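PDB 3EB8: cysteine protease-like virA from Shigella flexneri, which is a secreted virulence effector required for bacterial entry into epithelial cells and for later spreading, with a reported but disputed alpha-tubulin protease activity. Local coordinates for residues S100-F103 against K104-K107; V112-T115 against A116-C120. One frame throughout, in Å; residues are numbered along the deposited sequence.

Contact 1 and contact 2 follow each other along the chain, and both are local. Contact 1 (100-107) is a bend in the loop after strand 94-97. Contact 2 (112-120) is the greater part of helix 110-118 with the turn that follows it. Their centres lie about 17 Å apart and they do not touch. Contact 1 is at the surface: none of its touching residues is buried, and its chemistry is a polar cluster of N102 and T105. Contact 2 is partly buried. Its own bonds are mainly helical backbone ones. V112, I113, A116 and C119 touch the mixed sheet; V112, A116 and C119 are buried, while E114 and N118 stay exposed.

Contact 1. Residues S100-F103 against K104-K107; sequences SGNF and KTHK
N102 reaches round the bend to K104 and T105. Its CB is 4.2 Å from the backbone N of K104. With chi1 at 71°, CG sits between the backbone N and carbonyl carbon of N102, which turns the amide toward K104 and T105. CG comes within 3.4 Å of T105 OG1. At the tip, the atom modelled as OD1 of N102 lies 2.9 Å from T105 OG1. The atom modelled as ND2 of N102 lies 2.8 Å from K104 N and 3.2 Å from K104 CB. The oxygen and nitrogen of this amide are probably exchanged. If so, the oxygen would lie near K104 N, as in an Asx turn, in this loop between strand 94-97 and helix 110-118. T105 meets the amide with its hydroxyl, the two side chains crossing at about a right angle. Its OG1 stands beside its own backbone N (chi1 -49°), close to the asparagine. Beyond CB, the K104 chain runs extended, away from the amide. The CB of F103 points away from the next segment; its ring meets that of F265, nearly parallel, and touches M266. F265 and M266 belong to the region assigned to tubulin binding.

Contact 2. Residues V112-T115 against A116-C120; sequences VIET and AINCC
A116 gives its N-H to V112 O, one turn back along helix 110-118, at 2.8 Å and nearly straight. Its buried methyl packs on I318 and I354 of the mixed sheet. I117 repeats the helical pattern, with I117 N bonded to I113 O at 2.9 Å. Its CG1, beside the backbone N at chi1 -74°, lies close to the same carbonyl oxygen, and CD1 of I117 reaches CG2 of I113 at 4.0 Å, an apolar pair one turn apart. N118 N is shared. It bonds E114 O at 3.2 Å, bent to 143°, and more weakly T115 O, also at 3.2 Å. The N118 amide lies near the E114 carboxylate, the planes 70° apart; its two end atoms may well be swapped. C119 leaves the helical path. Its CB lies 3.3 Å from T115 O, and C119 N makes a weak bond to A116 O. T115 itself turns its hydroxyl back to E111 O, which satisfies that group within the helix. K320 NZ, from strand 315-327, bonds A116 O and C119 O. A lysine at these last carbonyls would probably offset the negative end of the helix dipole and tie helix 110-118 to the sheet.

Contact 1. Residues S100-F103 against K104-K107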
ATOM      1  N   SER A 100       1.967 -24.117   1.747  1.00 67.01           N
ATOM      2  CA  SER A 100       2.438 -24.563   3.036  1.00 69.87           C
ATOM      3  C   SER A 100       3.823 -23.977   3.211  1.00 66.43           C
ATOM      4  O   SER A 100       4.638 -23.986   2.291  1.00 66.36           O
ATOM      5  CB  SER A 100       2.434 -26.084   3.133  1.00 70.65           C
ATOM      6  OG  SER A 100       2.740 -26.659   1.886  1.00 71.76           O
ATOM      7  N   GLY A 101       4.058 -23.405   4.383  1.00 65.45           N
ATOM      8  CA  GLY A 101       5.320 -22.768   4.661  1.00 64.22           C
ATOM      9  C   GLY A 101       6.353 -23.813   4.980  1.00 65.95           C
ATOM     10  O   GLY A 101       6.031 -24.979   5.169  1.00 68.15           O
ATOM     11  N   ASN A 102       7.606 -23.391   5.008  1.00 65.12           N
ATOM     12  CA  ASN A 102       8.663 -24.173   5.626  1.00 66.77           C
ATOM     13  C   ASN A 102       9.663 -23.204   6.232  1.00 64.87           C
ATOM     14  O   ASN A 102       9.622 -22.005   5.948  1.00 62.82           O
ATOM     15  CB  ASN A 102       9.338 -25.096   4.620  1.00 73.72           C
ATOM     16  CG  ASN A 102      10.191 -24.346   3.633  1.00 78.87           C
ATOM     17  OD1 ASN A 102       9.685 -23.748   2.687  1.00 80.34           O
ATOM     18  ND2 ASN A 102      11.497 -24.370   3.844  1.00 86.09           N
ATOM     19  N   PHE A 103      10.537 -23.715   7.087  1.00 65.90           N
ATOM     20  CA  PHE A 103      11.459 -22.851   7.816  1.00 69.19           C
ATOM     21  C   PHE A 103      12.864 -22.997   7.267  1.00 64.77           C
ATOM     22  O   PHE A 103      13.838 -22.631   7.917  1.00 79.03           O
ATOM     23  CB  PHE A 103      11.429 -23.163   9.309  1.00 67.84           C
ATOM     24  CG  PHE A 103      10.100 -22.895   9.956  1.00 67.97           C
ATOM     25  CD1 PHE A 103       9.403 -23.919  10.582  1.00 67.40           C
ATOM     26  CD2 PHE A 103       9.543 -21.621   9.937  1.00 64.78           C
ATOM     27  CE1 PHE A 103       8.178 -23.673  11.191  1.00 67.38           C
ATOM     28  CE2 PHE A 103       8.319 -21.368  10.545  1.00 74.06           C
ATOM     29  CZ  PHE A 103       7.633 -22.401  11.167  1.00 66.37           C
ATOM     30  N   LYS A 104      12.946 -23.517   6.051  1.00 65.52           N
ATOM     31  CA  LYS A 104      14.216 -23.676   5.362  1.00 76.97           C
ATOM     32  C   LYS A 104      14.322 -22.777   4.121  1.00 73.61           C
ATOM     33  O   LYS A 104      15.080 -23.081   3.201  1.00 74.38           O
ATOM     34  CB  LYS A 104      14.433 -25.153   4.996  1.00 68.64           C
ATOM     35  CG  LYS A 104      14.472 -26.091   6.222  1.00 71.85           C
ATOM     36  CD  LYS A 104      14.527 -27.564   5.830  1.00 73.48           C
ATOM     37  CE  LYS A 104      14.391 -28.467   7.054  1.00 81.05           C
ATOM     38  NZ  LYS A 104      14.810 -29.882   6.785  1.00 79.41           N
ATOM     39  N   THR A 105      13.559 -21.678   4.109  1.00 74.11           N
ATOM     40  CA  THR A 105      13.612 -20.686   3.035  1.00 61.09           C
ATOM     41  C   THR A 105      13.979 -19.308   3.581  1.00 66.98           C
ATOM     42  O   THR A 105      13.797 -19.019   4.764  1.00 77.13           O
ATOM     43  CB  THR A 105      12.283 -20.582   2.275  1.00 60.86           C
ATOM     44  OG1 THR A 105      11.836 -21.893   1.920  1.00 89.21           O
ATOM     45  CG2 THR A 105      12.466 -19.786   0.993  1.00 66.59           C
ATOM     46  N   HIS A 106      14.497 -18.456   2.705  1.00 62.06           N
ATOM     47  CA  HIS A 106      15.000 -17.154   3.098  1.00 62.77           C
ATOM     48  C   HIS A 106      14.052 -16.045   2.646  1.00 62.63           C
ATOM     49  O   HIS A 106      14.292 -14.875   2.916  1.00 60.29           O
ATOM     50  CB  HIS A 106      16.385 -16.937   2.480  1.00 79.65           C
ATOM     51  CG  HIS A 106      16.382 -16.942   0.981  1.00 96.74           C
ATOM     52  ND1 HIS A 106      16.496 -18.098   0.239  1.00107.12           N
ATOM     53  CD2 HIS A 106      16.266 -15.932   0.085  1.00 97.18           C
ATOM     54  CE1 HIS A 106      16.458 -17.802  -1.048  1.00105.06           C
ATOM     55  NE2 HIS A 106      16.320 -16.493  -1.169  1.00 99.21           N
ATOM     56  N   LYS A 107      12.978 -16.416   1.954  1.00 62.94           N
ATOM     57  CA  LYS A 107      12.044 -15.429   1.405  1.00 68.07           C
ATOM     58  C   LYS A 107      10.606 -15.972   1.363  1.00 66.37           C
ATOM     59  O   LYS A 107      10.399 -17.193   1.331  1.00 58.50           O
ATOM     60  CB  LYS A 107      12.488 -15.017  -0.006  1.00 54.54           C
ATOM     61  CG  LYS A 107      12.464 -16.173  -1.032  1.00 64.93           C
ATOM     62  CD  LYS A 107      12.931 -15.724  -2.413  1.00 79.63           C
ATOM     63  CE  LYS A 107      13.013 -16.894  -3.386  1.00 93.74           C
ATOM     64  NZ  LYS A 107      14.025 -17.924  -2.986  1.00 90.34           N
TER

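Contact 2. Residues V112-T115 against A116-C120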
ATOM      1  N   VAL A 112       2.427 -16.030  -0.967  1.00 55.55           N
ATOM      2  CA  VAL A 112       2.399 -15.109   0.164  1.00 54.35           C
ATOM      3  C   VAL A 112       2.520 -13.662  -0.340  1.00 53.04           C
ATOM      4  O   VAL A 112       1.742 -12.781   0.034  1.00 52.33           O
ATOM      5  CB  VAL A 112       3.496 -15.459   1.200  1.00 54.43           C
ATOM      6  CG1 VAL A 112       3.825 -14.255   2.072  1.00 53.13           C
ATOM      7  CG2 VAL A 112       3.048 -16.629   2.050  1.00 55.71           C
ATOM      8  N   ILE A 113       3.480 -13.435  -1.229  1.00 52.96           N
ATOM      9  CA  ILE A 113       3.660 -12.131  -1.859  1.00 53.75           C
ATOM     10  C   ILE A 113       2.376 -11.695  -2.546  1.00 60.99           C
ATOM     11  O   ILE A 113       1.911 -10.568  -2.354  1.00 51.31           O
ATOM     12  CB  ILE A 113       4.810 -12.162  -2.886  1.00 54.09           C
ATOM     13  CG1 ILE A 113       6.159 -12.131  -2.164  1.00 56.99           C
ATOM     14  CG2 ILE A 113       4.711 -10.992  -3.853  1.00 53.73           C
ATOM     15  CD1 ILE A 113       7.270 -12.813  -2.942  1.00 53.04           C
ATOM     16  N   GLU A 114       1.809 -12.591  -3.345  1.00 53.11           N
ATOM     17  CA  GLU A 114       0.571 -12.305  -4.073  1.00 53.31           C
ATOM     18  C   GLU A 114      -0.594 -11.966  -3.131  1.00 52.86           C
ATOM     19  O   GLU A 114      -1.277 -10.955  -3.308  1.00 52.33           O
ATOM     20  CB  GLU A 114       0.206 -13.487  -4.969  1.00 54.73           C
ATOM     21  CG  GLU A 114      -1.140 -13.372  -5.623  1.00 68.00           C
ATOM     22  CD  GLU A 114      -1.131 -12.381  -6.764  1.00 88.44           C
ATOM     23  OE1 GLU A 114      -0.040 -11.846  -7.076  1.00 82.88           O
ATOM     24  OE2 GLU A 114      -2.212 -12.135  -7.347  1.00101.69           O
ATOM     25  N   THR A 115      -0.796 -12.816  -2.129  1.00 53.25           N
ATOM     26  CA  THR A 115      -1.808 -12.589  -1.115  1.00 53.05           C
ATOM     27  C   THR A 115      -1.602 -11.257  -0.412  1.00 51.89           C
ATOM     28  O   THR A 115      -2.553 -10.515  -0.216  1.00 55.58           O
ATOM     29  CB  THR A 115      -1.789 -13.696  -0.061  1.00 53.82           C
ATOM     30  OG1 THR A 115      -2.021 -14.957  -0.698  1.00 55.17           O
ATOM     31  CG2 THR A 115      -2.854 -13.430   1.026  1.00 53.80           C
ATOM     32  N   ALA A 116      -0.364 -10.954  -0.028  1.00 51.36           N
ATOM     33  CA  ALA A 116      -0.073  -9.685   0.635  1.00 50.47           C
ATOM     34  C   ALA A 116      -0.395  -8.501  -0.270  1.00 51.45           C
ATOM     35  O   ALA A 116      -0.958  -7.496   0.183  1.00 49.72           O
ATOM     36  CB  ALA A 116       1.369  -9.623   1.077  1.00 50.12           C
ATOM     37  N   ILE A 117      -0.035  -8.615  -1.546  1.00 50.30           N
ATOM     38  CA  ILE A 117      -0.305  -7.549  -2.492  1.00 50.18           C
ATOM     39  C   ILE A 117      -1.804  -7.214  -2.530  1.00 55.33           C
ATOM     40  O   ILE A 117      -2.196  -6.048  -2.563  1.00 50.13           O
ATOM     41  CB  ILE A 117       0.226  -7.894  -3.907  1.00 55.91           C
ATOM     42  CG1 ILE A 117       1.756  -7.788  -3.956  1.00 61.91           C
ATOM     43  CG2 ILE A 117      -0.379  -6.989  -4.957  1.00 50.97           C
ATOM     44  CD1 ILE A 117       2.350  -8.177  -5.320  1.00 51.34           C
ATOM     45  N   ASN A 118      -2.643  -8.235  -2.475  1.00 50.91           N
ATOM     46  CA  ASN A 118      -4.076  -8.033  -2.655  1.00 51.24           C
ATOM     47  C   ASN A 118      -4.968  -8.063  -1.399  1.00 52.17           C
ATOM     48  O   ASN A 118      -6.195  -8.053  -1.514  1.00 52.48           O
ATOM     49  CB  ASN A 118      -4.599  -9.008  -3.709  1.00 52.12           C
ATOM     50  CG  ASN A 118      -3.972  -8.767  -5.074  1.00 52.36           C
ATOM     51  OD1 ASN A 118      -3.356  -9.659  -5.655  1.00 59.76           O
ATOM     52  ND2 ASN A 118      -4.102  -7.541  -5.577  1.00 52.11           N
ATOM     53  N   CYS A 119      -4.383  -8.095  -0.205  1.00 50.92           N
ATOM     54  CA  CYS A 119      -5.224  -8.219   0.987  1.00 51.20           C
ATOM     55  C   CYS A 119      -5.582  -6.867   1.610  1.00 54.61           C
ATOM     56  O   CYS A 119      -4.826  -5.901   1.491  1.00 50.33           O
ATOM     57  CB  CYS A 119      -4.602  -9.164   2.034  1.00 51.45           C
ATOM     58  SG  CYS A 119      -3.289  -8.460   3.034  1.00 59.61           S
ATOM     59  N   CYS A 120      -6.748  -6.798   2.247  1.00 51.36           N
ATOM     60  CA  CYS A 120      -7.159  -5.589   2.950  1.00 51.34           C
ATOM     61  C   CYS A 120      -6.281  -5.448   4.177  1.00 51.17           C
ATOM     62  O   CYS A 120      -5.573  -6.382   4.524  1.00 52.22           O
ATOM     63  CB  CYS A 120      -8.629  -5.677   3.370  1.00 52.13           C
ATOM     64  SG  CYS A 120      -9.009  -6.931   4.654  1.00 53.42           S
TER